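Local coordinates for PAAR motif family protein (Pseudomonas aeruginosa, PDB 6XRF) that is the N-terminal helical part of a PAAR-family protein, probably a type VI secretion spike-tip effector, held here in complex with another protein, at residues C[7-10]-C[11-15]; C[21-24]-C[25-29]; C[41-44]-C[45-49]. All coordinates share one frame; numbering follows the deposited sequence.

Contact 1: C[7-10]-C[11-15]; sequences ARLG and DEIAH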
ATOM      1  N   ALA C   7      -7.537  10.350  -4.709  1.00 52.44           N
ATOM      2  CA  ALA C   7      -7.827  10.567  -6.121  1.00 52.49           C
ATOM      3  C   ALA C   7      -6.548  10.529  -6.947  1.00 53.14           C
ATOM      4  O   ALA C   7      -6.491   9.878  -7.996  1.00 52.03           O
ATOM      5  CB  ALA C   7      -8.557  11.896  -6.313  1.00 55.66           C
ATOM      6  N   ARG C   8      -5.501  11.225  -6.489  1.00 54.22           N
ATOM      7  CA  ARG C   8      -4.232  11.191  -7.207  1.00 53.39           C
ATOM      8  C   ARG C   8      -3.707   9.763  -7.302  1.00 54.15           C
ATOM      9  O   ARG C   8      -3.305   9.305  -8.379  1.00 54.18           O
ATOM     10  CB  ARG C   8      -3.213  12.105  -6.525  1.00 53.01           C
ATOM     11  CG  ARG C   8      -1.915  12.298  -7.318  1.00 51.75           C
ATOM     12  CD  ARG C   8      -1.005  13.358  -6.695  1.00 55.67           C
ATOM     13  NE  ARG C   8       0.391  13.174  -7.099  1.00 58.60           N
ATOM     14  CZ  ARG C   8       1.395  13.984  -6.764  1.00 61.35           C
ATOM     15  NH1 ARG C   8       1.178  15.056  -6.016  1.00 64.18           N
ATOM     16  NH2 ARG C   8       2.622  13.719  -7.185  1.00 61.71           N
ATOM     17  N   LEU C   9      -3.721   9.034  -6.183  1.00 41.90           N
ATOM     18  CA  LEU C   9      -3.191   7.673  -6.181  1.00 41.73           C
ATOM     19  C   LEU C   9      -3.996   6.777  -7.111  1.00 42.07           C
ATOM     20  O   LEU C   9      -3.436   6.109  -7.988  1.00 42.67           O
ATOM     21  CB  LEU C   9      -3.189   7.111  -4.758  1.00 41.54           C
ATOM     22  CG  LEU C   9      -2.390   5.831  -4.516  1.00 40.68           C
ATOM     23  CD1 LEU C   9      -0.978   5.916  -5.076  1.00 42.16           C
ATOM     24  CD2 LEU C   9      -2.341   5.535  -3.015  1.00 42.03           C
ATOM     25  N   GLY C  10      -5.318   6.753  -6.934  1.00 41.13           N
ATOM     26  CA  GLY C  10      -6.152   5.922  -7.787  1.00 41.68           C
ATOM     27  C   GLY C  10      -5.997   6.256  -9.257  1.00 43.54           C
ATOM     28  O   GLY C  10      -6.020   5.367 -10.112  1.00 46.34           O
ATOM     29  N   ASP C  11      -5.834   7.543  -9.571  1.00 43.14           N
ATOM     30  CA  ASP C  11      -5.591   7.942 -10.951  1.00 45.63           C
ATOM     31  C   ASP C  11      -4.235   7.442 -11.436  1.00 44.50           C
ATOM     32  O   ASP C  11      -4.129   6.848 -12.516  1.00 43.71           O
ATOM     33  CB  ASP C  11      -5.672   9.464 -11.074  1.00 48.91           C
ATOM     34  CG  ASP C  11      -5.493   9.941 -12.497  1.00 53.05           C
ATOM     35  OD1 ASP C  11      -6.438   9.776 -13.296  1.00 54.86           O
ATOM     36  OD2 ASP C  11      -4.411  10.478 -12.820  1.00 54.62           O
ATOM     37  N   GLU C  12      -3.185   7.675 -10.648  1.00 44.54           N
ATOM     38  CA  GLU C  12      -1.842   7.306 -11.082  1.00 44.13           C
ATOM     39  C   GLU C  12      -1.731   5.807 -11.342  1.00 44.25           C
ATOM     40  O   GLU C  12      -1.170   5.388 -12.361  1.00 43.55           O
ATOM     41  CB  GLU C  12      -0.814   7.748 -10.037  1.00 43.24           C
ATOM     42  CG  GLU C  12      -0.116   9.061 -10.390  1.00 45.63           C
ATOM     43  CD  GLU C  12       0.645   9.664  -9.223  1.00 45.53           C
ATOM     44  OE1 GLU C  12       0.924   8.933  -8.253  1.00 44.92           O
ATOM     45  OE2 GLU C  12       0.956  10.876  -9.273  1.00 47.12           O
ATOM     46  N   ILE C  13      -2.273   4.982 -10.444  1.00 45.37           N
ATOM     47  CA  ILE C  13      -2.132   3.539 -10.597  1.00 46.91           C
ATOM     48  C   ILE C  13      -2.937   3.032 -11.783  1.00 50.45           C
ATOM     49  O   ILE C  13      -2.544   2.058 -12.437  1.00 52.73           O
ATOM     50  CB  ILE C  13      -2.539   2.835  -9.291  1.00 47.49           C
ATOM     51  CG1 ILE C  13      -1.434   3.020  -8.249  1.00 52.12           C
ATOM     52  CG2 ILE C  13      -2.805   1.358  -9.538  1.00 46.96           C
ATOM     53  CD1 ILE C  13      -1.936   3.123  -6.833  1.00 55.22           C
ATOM     54  N   ALA C  14      -4.066   3.674 -12.088  1.00 50.12           N
ATOM     55  CA  ALA C  14      -4.850   3.255 -13.244  1.00 52.33           C
ATOM     56  C   ALA C  14      -4.052   3.404 -14.533  1.00 53.15           C
ATOM     57  O   ALA C  14      -4.176   2.583 -15.450  1.00 54.96           O
ATOM     58  CB  ALA C  14      -6.146   4.063 -13.319  1.00 53.10           C
ATOM     59  N   HIS C  15      -3.222   4.443 -14.620  1.00 52.32           N
ATOM     60  CA  HIS C  15      -2.470   4.743 -15.830  1.00 54.23           C
ATOM     61  C   HIS C  15      -1.072   4.133 -15.829  1.00 53.22           C
ATOM     62  O   HIS C  15      -0.225   4.548 -16.628  1.00 54.79           O
ATOM     63  CB  HIS C  15      -2.391   6.259 -16.024  1.00 56.76           C
ATOM     64  CG  HIS C  15      -3.729   6.913 -16.176  1.00 61.04           C
ATOM     65  ND1 HIS C  15      -4.428   7.438 -15.110  1.00 60.32           N
ATOM     66  CD2 HIS C  15      -4.509   7.101 -17.267  1.00 63.89           C
ATOM     67  CE1 HIS C  15      -5.576   7.932 -15.538  1.00 61.62           C
ATOM     68  NE2 HIS C  15      -5.651   7.738 -16.842  1.00 64.02           N
TER
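Along helix 3-14, R8 and E12 pair one turn apart and so do L9 and I13. R8 NE donates to E12 OE2 at 3.2 Å with a nearly straight N-H (168°), and the pair is a salt bridge. The acceptor lies at the edge of the guanidinium, in its plane, but OE2 is met from above the carboxylate plane. The planes stand 85° apart. NE alone bonds OE2; R8 NH2 stays 3.9 Å from E12 OE2. R8 turns CG away from its backbone N (chi1 -171°) and then runs straight out to NE, alongside the E12 chain. L9 CD1 meets I13 CD1 at 3.4 Å, and the two side chains cross obliquely. L9 packs on L46, V49 and I50 of helix 45-57, while I13 meets an apolar side chain of another protein's chain. The helical i to i+4 pattern runs through the whole segment, from A7 O to D11 N (2.9 Å) to G10 O and A14 N (3.3 Å). H15 is the first residue to leave the helix. Its ring turns back, and ND1 donates to D11 O at 2.7 Å from above the carbonyl plane. D11 OD2 forms a salt bridge with a basic side chain of that other chain, and a polar side chain there hydrogen-bonds G10 O.

Contact 2: C[21-24]-C[25-29]; sequences AMVA and GAVAG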
ATOM      1  N   ALA C  21       4.904  -0.581 -10.355  1.00 51.83           N
ATOM      2  CA  ALA C  21       4.799  -0.793 -11.793  1.00 53.79           C
ATOM      3  C   ALA C  21       5.998  -0.263 -12.566  1.00 57.36           C
ATOM      4  O   ALA C  21       6.297  -0.773 -13.652  1.00 59.73           O
ATOM      5  CB  ALA C  21       3.531  -0.123 -12.336  1.00 51.17           C
ATOM      6  N   MET C  22       6.696   0.742 -12.032  1.00 57.56           N
ATOM      7  CA  MET C  22       7.729   1.430 -12.791  1.00 58.97           C
ATOM      8  C   MET C  22       9.147   1.055 -12.386  1.00 61.37           C
ATOM      9  O   MET C  22      10.074   1.296 -13.168  1.00 63.85           O
ATOM     10  CB  MET C  22       7.587   2.949 -12.638  1.00 58.42           C
ATOM     11  CG  MET C  22       6.175   3.481 -12.728  1.00 59.09           C
ATOM     12  SD  MET C  22       6.077   5.034 -11.811  1.00 58.34           S
ATOM     13  CE  MET C  22       7.334   5.991 -12.645  1.00 57.84           C
ATOM     14  N   VAL C  23       9.353   0.501 -11.189  1.00 58.13           N
ATOM     15  CA  VAL C  23      10.689   0.153 -10.732  1.00 56.50           C
ATOM     16  C   VAL C  23      10.691  -1.245 -10.128  1.00 56.08           C
ATOM     17  O   VAL C  23       9.652  -1.799  -9.761  1.00 58.28           O
ATOM     18  CB  VAL C  23      11.247   1.171  -9.710  1.00 55.06           C
ATOM     19  CG1 VAL C  23      11.713   2.431 -10.422  1.00 55.25           C
ATOM     20  CG2 VAL C  23      10.203   1.500  -8.660  1.00 52.79           C
ATOM     21  N   ALA C  24      11.892  -1.807 -10.025  1.00 53.25           N
ATOM     22  CA  ALA C  24      12.061  -3.168  -9.546  1.00 51.86           C
ATOM     23  C   ALA C  24      11.597  -3.296  -8.098  1.00 49.23           C
ATOM     24  O   ALA C  24      11.427  -2.310  -7.375  1.00 46.86           O
ATOM     25  CB  ALA C  24      13.525  -3.597  -9.663  1.00 53.19           C
ATOM     26  N   GLY C  25      11.399  -4.544  -7.681  1.00 49.78           N
ATOM     27  CA  GLY C  25      10.951  -4.846  -6.339  1.00 46.63           C
ATOM     28  C   GLY C  25      11.745  -4.134  -5.266  1.00 44.69           C
ATOM     29  O   GLY C  25      11.188  -3.339  -4.504  1.00 43.46           O
ATOM     30  N   ALA C  26      13.053  -4.405  -5.206  1.00 45.68           N
ATOM     31  CA  ALA C  26      13.879  -3.838  -4.145  1.00 42.72           C
ATOM     32  C   ALA C  26      13.766  -2.319  -4.106  1.00 40.12           C
ATOM     33  O   ALA C  26      13.737  -1.718  -3.025  1.00 39.50           O
ATOM     34  CB  ALA C  26      15.337  -4.251  -4.340  1.00 45.40           C
ATOM     35  N   VAL C  27      13.698  -1.681  -5.276  1.00 39.68           N
ATOM     36  CA  VAL C  27      13.698  -0.222  -5.330  1.00 39.16           C
ATOM     37  C   VAL C  27      12.366   0.335  -4.837  1.00 40.76           C
ATOM     38  O   VAL C  27      12.329   1.273  -4.033  1.00 40.28           O
ATOM     39  CB  VAL C  27      14.022   0.252  -6.759  1.00 38.92           C
ATOM     40  CG1 VAL C  27      13.998   1.775  -6.842  1.00 38.05           C
ATOM     41  CG2 VAL C  27      15.377  -0.309  -7.204  1.00 40.85           C
ATOM     42  N   ALA C  28      11.253  -0.234  -5.304  1.00 40.52           N
ATOM     43  CA  ALA C  28       9.945   0.246  -4.865  1.00 41.70           C
ATOM     44  C   ALA C  28       9.816   0.175  -3.346  1.00 41.91           C
ATOM     45  O   ALA C  28       9.343   1.119  -2.701  1.00 40.89           O
ATOM     46  CB  ALA C  28       8.830  -0.559  -5.539  1.00 38.76           C
ATOM     47  N   GLY C  29      10.227  -0.949  -2.754  1.00 44.72           N
ATOM     48  CA  GLY C  29      10.200  -1.055  -1.306  1.00 45.65           C
ATOM     49  C   GLY C  29      11.063  -0.001  -0.639  1.00 45.55           C
ATOM     50  O   GLY C  29      10.677   0.584   0.377  1.00 45.16           O
TER
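This is a hydrophobic staple at the N-terminus of helix 25-37: V23, just before the N-cap residue A24, leans on the first turns of the helix. It sits where the chain leaves the short helix 19-22 and turns into the next one. V23 CG2 lies 4.0 Å from A28 CB. These residues stand five apart, on the positions that define the staple. V23 CB also packs on V27 CG1 at 4.0 Å. V23 has CG1 anti to its carbonyl carbon (chi1 -77°). This leaves CG2 between the backbone N and the carbonyl carbon, on the side facing A28. The polar half of the junction is backbone only. A28 N donates to A24 O at 2.9 Å with an almost linear N-H (174°), the first i to i+4 bond of helix 25-37. A24 is an alanine, so the N-cap residue has no side-chain oxygen to offer the first turn. A chain of another protein supplies polar side chains that hydrogen-bond A26 N and A26 O. A26 N belongs to the first turn, where the helix offers no acceptor of its own. V23 also packs on A56 of helix 45-57, and M22 on A57, so the turn lies against the end of that helix.

Contact 3: C[41-44]-C[45-49]; sequences AATG and GLAAV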
ATOM      1  N   ALA C  41       4.874  14.667   9.190  1.00166.63           N
ATOM      2  CA  ALA C  41       4.273  15.657   8.304  1.00162.02           C
ATOM      3  C   ALA C  41       2.748  15.582   8.337  1.00153.81           C
ATOM      4  O   ALA C  41       2.073  16.270   7.573  1.00150.27           O
ATOM      5  CB  ALA C  41       4.784  15.465   6.880  1.00161.23           C
ATOM      6  N   ALA C  42       2.214  14.753   9.234  1.00146.46           N
ATOM      7  CA  ALA C  42       0.781  14.506   9.359  1.00139.89           C
ATOM      8  C   ALA C  42       0.217  13.745   8.165  1.00132.15           C
ATOM      9  O   ALA C  42      -0.991  13.795   7.909  1.00129.11           O
ATOM     10  CB  ALA C  42       0.002  15.813   9.549  1.00144.52           C
ATOM     11  N   THR C  43       1.071  13.038   7.429  1.00123.17           N
ATOM     12  CA  THR C  43       0.655  12.334   6.234  1.00117.25           C
ATOM     13  C   THR C  43       0.296  10.889   6.577  1.00112.94           C
ATOM     14  O   THR C  43       0.453  10.431   7.714  1.00115.22           O
ATOM     15  CB  THR C  43       1.756  12.368   5.175  1.00115.40           C
ATOM     16  OG1 THR C  43       2.783  11.429   5.525  1.00114.96           O
ATOM     17  CG2 THR C  43       2.362  13.759   5.075  1.00116.68           C
ATOM     18  N   GLY C  44      -0.174  10.148   5.575  1.00106.71           N
ATOM     19  CA  GLY C  44      -0.535   8.759   5.762  1.00100.31           C
ATOM     20  C   GLY C  44       0.087   7.819   4.752  1.00 89.15           C
ATOM     21  O   GLY C  44       1.047   8.176   4.062  1.00 85.07           O
ATOM     22  N   GLY C  45      -0.453   6.603   4.664  1.00 83.08           N
ATOM     23  CA  GLY C  45       0.029   5.661   3.669  1.00 75.61           C
ATOM     24  C   GLY C  45      -0.145   6.171   2.251  1.00 69.62           C
ATOM     25  O   GLY C  45       0.765   6.059   1.425  1.00 68.33           O
ATOM     26  N   LEU C  46      -1.316   6.736   1.947  1.00 65.29           N
ATOM     27  CA  LEU C  46      -1.563   7.241   0.600  1.00 58.16           C
ATOM     28  C   LEU C  46      -0.507   8.265   0.205  1.00 52.35           C
ATOM     29  O   LEU C  46       0.157   8.124  -0.831  1.00 50.52           O
ATOM     30  CB  LEU C  46      -2.965   7.841   0.517  1.00 59.49           C
ATOM     31  CG  LEU C  46      -4.120   6.889   0.836  1.00 61.22           C
ATOM     32  CD1 LEU C  46      -5.421   7.653   1.018  1.00 64.85           C
ATOM     33  CD2 LEU C  46      -4.269   5.841  -0.259  1.00 59.13           C
ATOM     34  N   ALA C  47      -0.320   9.296   1.033  1.00 41.21           N
ATOM     35  CA  ALA C  47       0.718  10.283   0.759  1.00 40.36           C
ATOM     36  C   ALA C  47       2.072   9.620   0.526  1.00 37.45           C
ATOM     37  O   ALA C  47       2.815  10.007  -0.383  1.00 36.12           O
ATOM     38  CB  ALA C  47       0.804  11.285   1.914  1.00 38.96           C
ATOM     39  N   ALA C  48       2.408   8.612   1.335  1.00 38.74           N
ATOM     40  CA  ALA C  48       3.715   7.973   1.217  1.00 42.08           C
ATOM     41  C   ALA C  48       3.876   7.293  -0.138  1.00 41.86           C
ATOM     42  O   ALA C  48       4.896   7.464  -0.818  1.00 40.91           O
ATOM     43  CB  ALA C  48       3.909   6.961   2.347  1.00 44.87           C
ATOM     44  N   VAL C  49       2.875   6.510  -0.545  1.00 41.99           N
ATOM     45  CA  VAL C  49       2.970   5.785  -1.810  1.00 39.56           C
ATOM     46  C   VAL C  49       3.087   6.760  -2.975  1.00 37.55           C
ATOM     47  O   VAL C  49       3.828   6.515  -3.935  1.00 36.30           O
ATOM     48  CB  VAL C  49       1.761   4.843  -1.966  1.00 40.70           C
ATOM     49  CG1 VAL C  49       1.819   4.102  -3.290  1.00 40.01           C
ATOM     50  CG2 VAL C  49       1.715   3.849  -0.810  1.00 41.65           C
TER
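T43 lays its CB against the methyl of A47, with T43 CB to A47 CB at 3.6 Å. The hydroxyl end adds little to this: T43 OG1 lies 4.1 Å from A47 CB. OG1 sits between the backbone N and the carbonyl carbon (chi1 76°), and CG2 is anti to the carbonyl carbon. OG1 and CG2 both slant back from A47, which leaves CB as the leading atom. The contact is small and is made through carbon. T43 is exposed and A47 is partly exposed, so the contact is only partly covered.

The motif is the start of helix 45-57. G44 holds the N-cap position. It is a glycine, so the N-cap residue contributes only its backbone. A47, three residues on, is an alanine, so the two positions of a capping box carry no polar side chain here. A48 N donates to G44 O at 3.1 Å. The A48 methyl lies beside the same oxygen, with A48 CB 3.6 Å from G44 O, and A47 CB stands 3.8 Å from G44 O. The G44 carbonyl oxygen thus has two small methyl groups next to it. The next bond of the helix, V49 N to G45 O, is 2.9 Å long.

Residues 39-40, in the loop that leads here from helix 25-37, are not modelled. L46, on the same first turn, points roughly at right angles to A47 and packs on A6 of helix 3-14. L46 and V49 also each meet an apolar side chain from outside this protein, on two different chains.

All three are local contacts in one mostly helical chain, in series along it. Contact 1 lies within helix 3-14, whereas contacts 2 and 3 each form the start of a helix, 25-37 and 45-57. Contacts 1 and 2 are mostly buried; contact 3 is only partly so, beside a loop that is partly unmodelled. Charge appears in contact 1 alone. Contacts 2 and 3 pair one backbone bond with small side chains meeting through carbon, but the valine of contact 2 reaches two side chains. Contacts 1 and 3 meet where helices 3-14 and 45-57 pack. Contact 2 touches neither, its centre lying about 17 Å from that of contact 1.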